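Long-range contact in putidaredoxin reductase (Pseudomonas putida, PDB 1Q1R), which probably uses FAD to pass electrons from NADH to the iron-sulfur protein putidaredoxin, which supplies cytochrome P450cam: residues 14-28 / 305-319. Numbering follows the deposited sequence.
Sequences LAGVEVAFGLRASGW and ALEQARKIAAILCGK. With FAD (flavin-adenine dinucleotide), chain C.
E18 CB already faces A309; CG, anti to the backbone N (chi1 -172°), comes beside the A309 methyl, with E18 CG 3.5 Å from A309 CB. The bend at chi2 then swings the carboxylate toward R310. E18 OE2 and R310 NE form a long salt bridge of 3.7 Å, with the two flat groups nearly perpendicular (83°). L306 CB lies over one face of the same guanidinium, toward its rim. On the other flank of A309, V19 CG2 meets its CB at 3.7 Å, while V19 CG1 points to I312 CG2. L23 CD1 presses on A313 CA and also touches L316 CD1. The A313 methyl lies against the backbone of G22, where the absence of a side chain permits the close approach.

Helix 14-25 is the first helix of the Rossmann-type FAD-binding fold, following strand 6-10 and a turn whose sequence fits the GxGxxG pattern. The 305-316 part of helix 302-316 runs beside it at 35°, with the axes 8.2 Å apart. The N-terminal part of each helix lies at the cofactor: A15 N donates to FAD O1P (3.0 Å), V302 N also bonds FAD, and A305 CB packs on FAD C5'.

At the far end the residues that follow the two helices pack on each other. W28 puts its ring edge, in plane, against L316 O, and L23 CG covers part of one ring face. C317 SG lies against S26 CB at 3.5 Å. A Schellman motif with G318 as C-prime residue ends the second helix. Beyond it, K319 bends at chi4 and its NZ donates to S26 O (2.7 Å), tilted from the carbonyl plane.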
loop_
_atom_site.group_PDB
_atom_site.type_symbol
_atom_site.label_atom_id
_atom_site.label_comp_id
_atom_site.label_asym_id
_atom_site.label_seq_id
_atom_site.Cartn_x
_atom_site.Cartn_y
_atom_site.Cartn_z
ATOM N N LEU A 14 -4.700 -7.030 6.448
ATOM C CA LEU A 14 -3.428 -7.588 6.907
ATOM C C LEU A 14 -2.989 -7.043 8.267
ATOM O O LEU A 14 -2.546 -7.798 9.132
ATOM C CB LEU A 14 -2.329 -7.306 5.877
ATOM C CG LEU A 14 -0.907 -7.762 6.240
ATOM C CD1 LEU A 14 -0.841 -9.282 6.389
ATOM C CD2 LEU A 14 0.046 -7.300 5.149
ATOM N N ALA A 15 -3.101 -5.732 8.445
ATOM C CA ALA A 15 -2.697 -5.096 9.696
ATOM C C ALA A 15 -3.413 -5.693 10.903
ATOM O O ALA A 15 -2.772 -6.116 11.867
ATOM C CB ALA A 15 -2.945 -3.594 9.623
ATOM N N GLY A 16 -4.742 -5.734 10.847
ATOM C CA GLY A 16 -5.506 -6.282 11.956
ATOM C C GLY A 16 -5.243 -7.748 12.229
ATOM O O GLY A 16 -5.021 -8.143 13.375
ATOM N N VAL A 17 -5.269 -8.561 11.177
ATOM C CA VAL A 17 -5.041 -9.996 11.303
ATOM C C VAL A 17 -3.648 -10.317 11.848
ATOM O O VAL A 17 -3.492 -11.228 12.665
ATOM C CB VAL A 17 -5.242 -10.706 9.932
ATOM C CG1 VAL A 17 -4.779 -12.150 10.007
ATOM C CG2 VAL A 17 -6.721 -10.651 9.534
ATOM N N GLU A 18 -2.640 -9.570 11.395
ATOM C CA GLU A 18 -1.266 -9.787 11.851
ATOM C C GLU A 18 -1.147 -9.439 13.344
ATOM O O GLU A 18 -0.390 -10.065 14.081
ATOM C CB GLU A 18 -0.305 -8.932 11.024
ATOM C CG GLU A 18 1.173 -9.198 11.277
ATOM C CD GLU A 18 1.551 -10.657 11.092
ATOM O OE1 GLU A 18 1.087 -11.287 10.114
ATOM O OE2 GLU A 18 2.322 -11.173 11.930
ATOM N N VAL A 19 -1.899 -8.437 13.786
ATOM C CA VAL A 19 -1.877 -8.060 15.197
ATOM C C VAL A 19 -2.484 -9.219 15.987
ATOM O O VAL A 19 -1.918 -9.682 16.980
ATOM C CB VAL A 19 -2.703 -6.776 15.454
ATOM C CG1 VAL A 19 -2.964 -6.603 16.949
ATOM C CG2 VAL A 19 -1.959 -5.565 14.916
ATOM N N ALA A 20 -3.632 -9.698 15.518
ATOM C CA ALA A 20 -4.334 -10.799 16.168
ATOM C C ALA A 20 -3.455 -12.038 16.354
ATOM O O ALA A 20 -3.273 -12.514 17.479
ATOM C CB ALA A 20 -5.589 -11.159 15.367
ATOM N N PHE A 21 -2.915 -12.564 15.258
ATOM C CA PHE A 21 -2.071 -13.749 15.342
ATOM C C PHE A 21 -0.726 -13.474 16.000
ATOM O O PHE A 21 -0.164 -14.351 16.654
ATOM C CB PHE A 21 -1.867 -14.372 13.957
ATOM C CG PHE A 21 -3.076 -15.102 13.444
ATOM C CD1 PHE A 21 -4.078 -14.426 12.759
ATOM C CD2 PHE A 21 -3.240 -16.459 13.697
ATOM C CE1 PHE A 21 -5.224 -15.089 12.337
ATOM C CE2 PHE A 21 -4.382 -17.132 13.280
ATOM C CZ PHE A 21 -5.377 -16.446 12.599
ATOM N N GLY A 22 -0.212 -12.260 15.831
ATOM C CA GLY A 22 1.058 -11.915 16.443
ATOM C C GLY A 22 0.887 -11.938 17.949
ATOM O O GLY A 22 1.737 -12.441 18.686
ATOM N N LEU A 23 -0.235 -11.389 18.396
ATOM C CA LEU A 23 -0.580 -11.328 19.807
ATOM C C LEU A 23 -0.571 -12.728 20.415
ATOM O O LEU A 23 0.096 -12.978 21.417
ATOM C CB LEU A 23 -1.967 -10.703 19.953
ATOM C CG LEU A 23 -2.174 -9.519 20.896
ATOM C CD1 LEU A 23 -0.970 -8.601 20.890
ATOM C CD2 LEU A 23 -3.425 -8.772 20.459
ATOM N N ARG A 24 -1.308 -13.642 19.795
ATOM C CA ARG A 24 -1.393 -15.012 20.284
ATOM C C ARG A 24 -0.073 -15.762 20.128
ATOM O O ARG A 24 0.133 -16.809 20.743
ATOM C CB ARG A 24 -2.500 -15.768 19.544
ATOM C CG ARG A 24 -2.890 -17.070 20.211
ATOM C CD ARG A 24 -3.564 -16.806 21.550
ATOM N NE ARG A 24 -4.962 -16.415 21.394
ATOM C CZ ARG A 24 -5.702 -15.882 22.360
ATOM N NH1 ARG A 24 -5.179 -15.664 23.558
ATOM N NH2 ARG A 24 -6.974 -15.585 22.135
ATOM N N ALA A 25 0.821 -15.224 19.307
ATOM C CA ALA A 25 2.116 -15.853 19.081
ATOM C C ALA A 25 3.137 -15.387 20.114
ATOM O O ALA A 25 4.086 -16.106 20.429
ATOM C CB ALA A 25 2.612 -15.533 17.677
ATOM N N SER A 26 2.933 -14.183 20.639
ATOM C CA SER A 26 3.836 -13.617 21.630
ATOM C C SER A 26 3.448 -13.963 23.067
ATOM O O SER A 26 3.999 -13.405 24.013
ATOM C CB SER A 26 3.907 -12.099 21.466
ATOM O OG SER A 26 4.492 -11.756 20.223
ATOM N N GLY A 27 2.489 -14.873 23.224
ATOM C CA GLY A 27 2.083 -15.287 24.556
ATOM C C GLY A 27 0.849 -14.645 25.161
ATOM O O GLY A 27 0.649 -14.720 26.373
ATOM N N TRP A 28 0.018 -14.017 24.339
ATOM C CA TRP A 28 -1.195 -13.386 24.845
ATOM C C TRP A 28 -2.196 -14.476 25.231
ATOM O O TRP A 28 -2.465 -15.386 24.447
ATOM C CB TRP A 28 -1.778 -12.457 23.778
ATOM C CG TRP A 28 -3.007 -11.714 24.204
ATOM C CD1 TRP A 28 -4.301 -12.118 24.057
ATOM C CD2 TRP A 28 -3.057 -10.429 24.835
ATOM N NE1 TRP A 28 -5.156 -11.165 24.552
ATOM C CE2 TRP A 28 -4.419 -10.117 25.036
ATOM C CE3 TRP A 28 -2.082 -9.511 25.249
ATOM C CZ2 TRP A 28 -4.834 -8.922 25.634
ATOM C CZ3 TRP A 28 -2.495 -8.323 25.845
ATOM C CH2 TRP A 28 -3.862 -8.040 26.031
ATOM N N ALA A 305 2.736 -2.677 7.365
ATOM C CA ALA A 305 1.699 -3.296 8.183
ATOM C C ALA A 305 2.292 -4.396 9.054
ATOM O O ALA A 305 1.954 -4.517 10.232
ATOM C CB ALA A 305 0.594 -3.872 7.295
ATOM N N LEU A 306 3.176 -5.202 8.475
ATOM C CA LEU A 306 3.797 -6.291 9.220
ATOM C C LEU A 306 4.640 -5.747 10.376
ATOM O O LEU A 306 4.501 -6.188 11.519
ATOM C CB LEU A 306 4.663 -7.142 8.287
ATOM C CG LEU A 306 3.914 -7.860 7.154
ATOM C CD1 LEU A 306 4.903 -8.581 6.232
ATOM C CD2 LEU A 306 2.930 -8.849 7.752
ATOM N N GLU A 307 5.503 -4.783 10.073
ATOM C CA GLU A 307 6.369 -4.184 11.084
ATOM C C GLU A 307 5.551 -3.576 12.221
ATOM O O GLU A 307 5.782 -3.881 13.392
ATOM C CB GLU A 307 7.265 -3.117 10.445
ATOM C CG GLU A 307 8.089 -2.309 11.444
ATOM C CD GLU A 307 9.052 -1.343 10.777
ATOM O OE1 GLU A 307 8.679 -0.728 9.757
ATOM O OE2 GLU A 307 10.182 -1.184 11.282
ATOM N N GLN A 308 4.581 -2.732 11.876
ATOM C CA GLN A 308 3.745 -2.098 12.887
ATOM C C GLN A 308 2.919 -3.107 13.681
ATOM O O GLN A 308 2.783 -2.986 14.899
ATOM C CB GLN A 308 2.822 -1.055 12.243
ATOM C CG GLN A 308 3.570 0.146 11.692
ATOM C CD GLN A 308 2.659 1.302 11.298
ATOM O OE1 GLN A 308 3.124 2.313 10.773
ATOM N NE2 GLN A 308 1.363 1.160 11.555
ATOM N N ALA A 309 2.375 -4.107 12.998
ATOM C CA ALA A 309 1.565 -5.120 13.667
ATOM C C ALA A 309 2.406 -5.944 14.643
ATOM O O ALA A 309 1.941 -6.321 15.719
ATOM C CB ALA A 309 0.909 -6.034 12.632
ATOM N N ARG A 310 3.645 -6.227 14.264
ATOM C CA ARG A 310 4.525 -6.999 15.127
ATOM C C ARG A 310 4.959 -6.184 16.346
ATOM O O ARG A 310 5.129 -6.729 17.437
ATOM C CB ARG A 310 5.734 -7.494 14.324
ATOM C CG ARG A 310 5.376 -8.702 13.471
ATOM C CD ARG A 310 6.274 -8.902 12.263
ATOM N NE ARG A 310 5.775 -10.008 11.444
ATOM C CZ ARG A 310 6.244 -10.334 10.244
ATOM N NH1 ARG A 310 7.236 -9.637 9.702
ATOM N NH2 ARG A 310 5.716 -11.358 9.582
ATOM N N LYS A 311 5.111 -4.877 16.161
ATOM C CA LYS A 311 5.511 -3.993 17.245
ATOM C C LYS A 311 4.399 -3.924 18.292
ATOM O O LYS A 311 4.666 -3.964 19.497
ATOM C CB LYS A 311 5.810 -2.596 16.697
ATOM C CG LYS A 311 6.330 -1.608 17.732
ATOM C CD LYS A 311 6.686 -0.282 17.085
ATOM C CE LYS A 311 7.211 0.720 18.109
ATOM N NZ LYS A 311 7.588 2.023 17.480
ATOM N N ILE A 312 3.155 -3.828 17.828
ATOM C CA ILE A 312 2.008 -3.770 18.728
ATOM C C ILE A 312 1.909 -5.053 19.547
ATOM O O ILE A 312 1.720 -5.013 20.762
ATOM C CB ILE A 312 0.685 -3.575 17.948
ATOM C CG1 ILE A 312 0.593 -2.133 17.441
ATOM C CG2 ILE A 312 -0.506 -3.928 18.834
ATOM C CD1 ILE A 312 -0.706 -1.804 16.733
ATOM N N ALA A 313 2.036 -6.190 18.873
ATOM C CA ALA A 313 1.960 -7.483 19.536
ATOM C C ALA A 313 3.022 -7.585 20.624
ATOM O O ALA A 313 2.767 -8.105 21.713
ATOM C CB ALA A 313 2.148 -8.601 18.521
ATOM N N ALA A 314 4.214 -7.089 20.316
ATOM C CA ALA A 314 5.322 -7.120 21.260
ATOM C C ALA A 314 4.997 -6.300 22.506
ATOM O O ALA A 314 5.074 -6.799 23.630
ATOM C CB ALA A 314 6.585 -6.580 20.593
ATOM N N ILE A 315 4.626 -5.043 22.298
ATOM C CA ILE A 315 4.301 -4.140 23.396
ATOM C C ILE A 315 3.178 -4.650 24.302
ATOM O O ILE A 315 3.306 -4.629 25.528
ATOM C CB ILE A 315 3.920 -2.747 22.859
ATOM C CG1 ILE A 315 5.115 -2.138 22.118
ATOM C CG2 ILE A 315 3.478 -1.847 24.005
ATOM C CD1 ILE A 315 4.813 -0.835 21.413
ATOM N N LEU A 316 2.083 -5.108 23.704
ATOM C CA LEU A 316 0.953 -5.608 24.481
ATOM C C LEU A 316 1.284 -6.894 25.228
ATOM O O LEU A 316 0.537 -7.316 26.111
ATOM C CB LEU A 316 -0.254 -5.854 23.573
ATOM C CG LEU A 316 -0.879 -4.646 22.875
ATOM C CD1 LEU A 316 -2.077 -5.116 22.061
ATOM C CD2 LEU A 316 -1.306 -3.607 23.902
ATOM N N CYS A 317 2.397 -7.522 24.869
ATOM C CA CYS A 317 2.799 -8.761 25.522
ATOM C C CYS A 317 4.003 -8.561 26.432
ATOM O O CYS A 317 4.645 -9.524 26.849
ATOM C CB CYS A 317 3.106 -9.836 24.476
ATOM S SG CYS A 317 1.643 -10.492 23.631
ATOM N N GLY A 318 4.305 -7.304 26.738
ATOM C CA GLY A 318 5.426 -7.005 27.609
ATOM C C GLY A 318 6.773 -7.391 27.032
ATOM O O GLY A 318 7.731 -7.608 27.774
ATOM N N LYS A 319 6.854 -7.483 25.708
ATOM C CA LYS A 319 8.105 -7.833 25.045
ATOM C C LYS A 319 8.733 -6.606 24.391
ATOM O O LYS A 319 8.090 -5.562 24.268
ATOM C CB LYS A 319 7.859 -8.923 24.000
ATOM C CG LYS A 319 7.515 -10.273 24.604
ATOM C CD LYS A 319 7.292 -11.329 23.537
ATOM C CE LYS A 319 7.322 -12.730 24.135
ATOM N NZ LYS A 319 6.377 -12.871 25.275
HETATM P PA FAD C . -6.983 -2.573 4.809
HETATM O O1A FAD C . -7.759 -1.491 4.157
HETATM O O2A FAD C . -6.462 -3.675 3.968
HETATM O O5B FAD C . -7.856 -3.220 5.986
HETATM C C5B FAD C . -8.714 -2.428 6.814
HETATM C C4B FAD C . -10.053 -3.166 6.989
HETATM O O4B FAD C . -10.797 -2.590 8.122
HETATM C C3B FAD C . -10.951 -2.975 5.757
HETATM O O3B FAD C . -11.675 -4.188 5.511
HETATM C C2B FAD C . -11.913 -1.899 6.197
HETATM O O2B FAD C . -13.149 -2.014 5.485
HETATM C C1B FAD C . -12.123 -2.264 7.653
HETATM N N9A FAD C . -12.771 -1.196 8.463
HETATM C C8A FAD C . -12.505 0.122 8.424
HETATM N N7A FAD C . -13.313 0.755 9.284
HETATM C C5A FAD C . -14.086 -0.159 9.865
HETATM C C6A FAD C . -15.101 -0.098 10.822
HETATM N N6A FAD C . -15.475 1.073 11.333
HETATM N N1A FAD C . -15.711 -1.244 11.218
HETATM C C2A FAD C . -15.352 -2.429 10.704
HETATM N N3A FAD C . -14.382 -2.506 9.782
HETATM C C4A FAD C . -13.740 -1.393 9.351
HETATM N N1 FAD C . 1.714 -3.271 -0.636
HETATM C C2 FAD C . 3.019 -3.725 -0.863
HETATM O O2 FAD C . 3.876 -3.596 0.010
HETATM N N3 FAD C . 3.334 -4.340 -2.088
HETATM C C4 FAD C . 2.336 -4.502 -3.078
HETATM O O4 FAD C . 2.615 -5.081 -4.126
HETATM C C4X FAD C . 1.029 -4.042 -2.848
HETATM N N5 FAD C . 0.047 -4.239 -3.774
HETATM C C5X FAD C . -1.249 -3.870 -3.553
HETATM C C6 FAD C . -2.238 -4.120 -4.527
HETATM C C7 FAD C . -3.584 -3.760 -4.288
HETATM C C7M FAD C . -4.638 -4.012 -5.383
HETATM C C8 FAD C . -3.943 -3.153 -3.058
HETATM C C8M FAD C . -5.400 -2.772 -2.750
HETATM C C9 FAD C . -2.956 -2.904 -2.088
HETATM C C9A FAD C . -1.610 -3.258 -2.330
HETATM N N10 FAD C . -0.602 -3.028 -1.355
HETATM C C10 FAD C . 0.724 -3.430 -1.620
HETATM C "C1'" FAD C . -0.935 -2.354 -0.063
HETATM C "C2'" FAD C . -1.041 -3.379 1.069
HETATM O "O2'" FAD C . -1.877 -4.460 0.644
HETATM C "C3'" FAD C . -1.617 -2.736 2.344
HETATM O "O3'" FAD C . -0.824 -1.594 2.691
HETATM C "C4'" FAD C . -1.615 -3.738 3.506
HETATM O "O4'" FAD C . -2.400 -4.880 3.154
HETATM C "C5'" FAD C . -2.182 -3.130 4.801
HETATM O "O5'" FAD C . -3.601 -2.912 4.727
HETATM P P FAD C . -4.404 -2.570 6.087
HETATM O O1P FAD C . -4.732 -3.843 6.762
HETATM O O2P FAD C . -3.613 -1.570 6.838
HETATM O O3P FAD C . -5.756 -1.833 5.570
#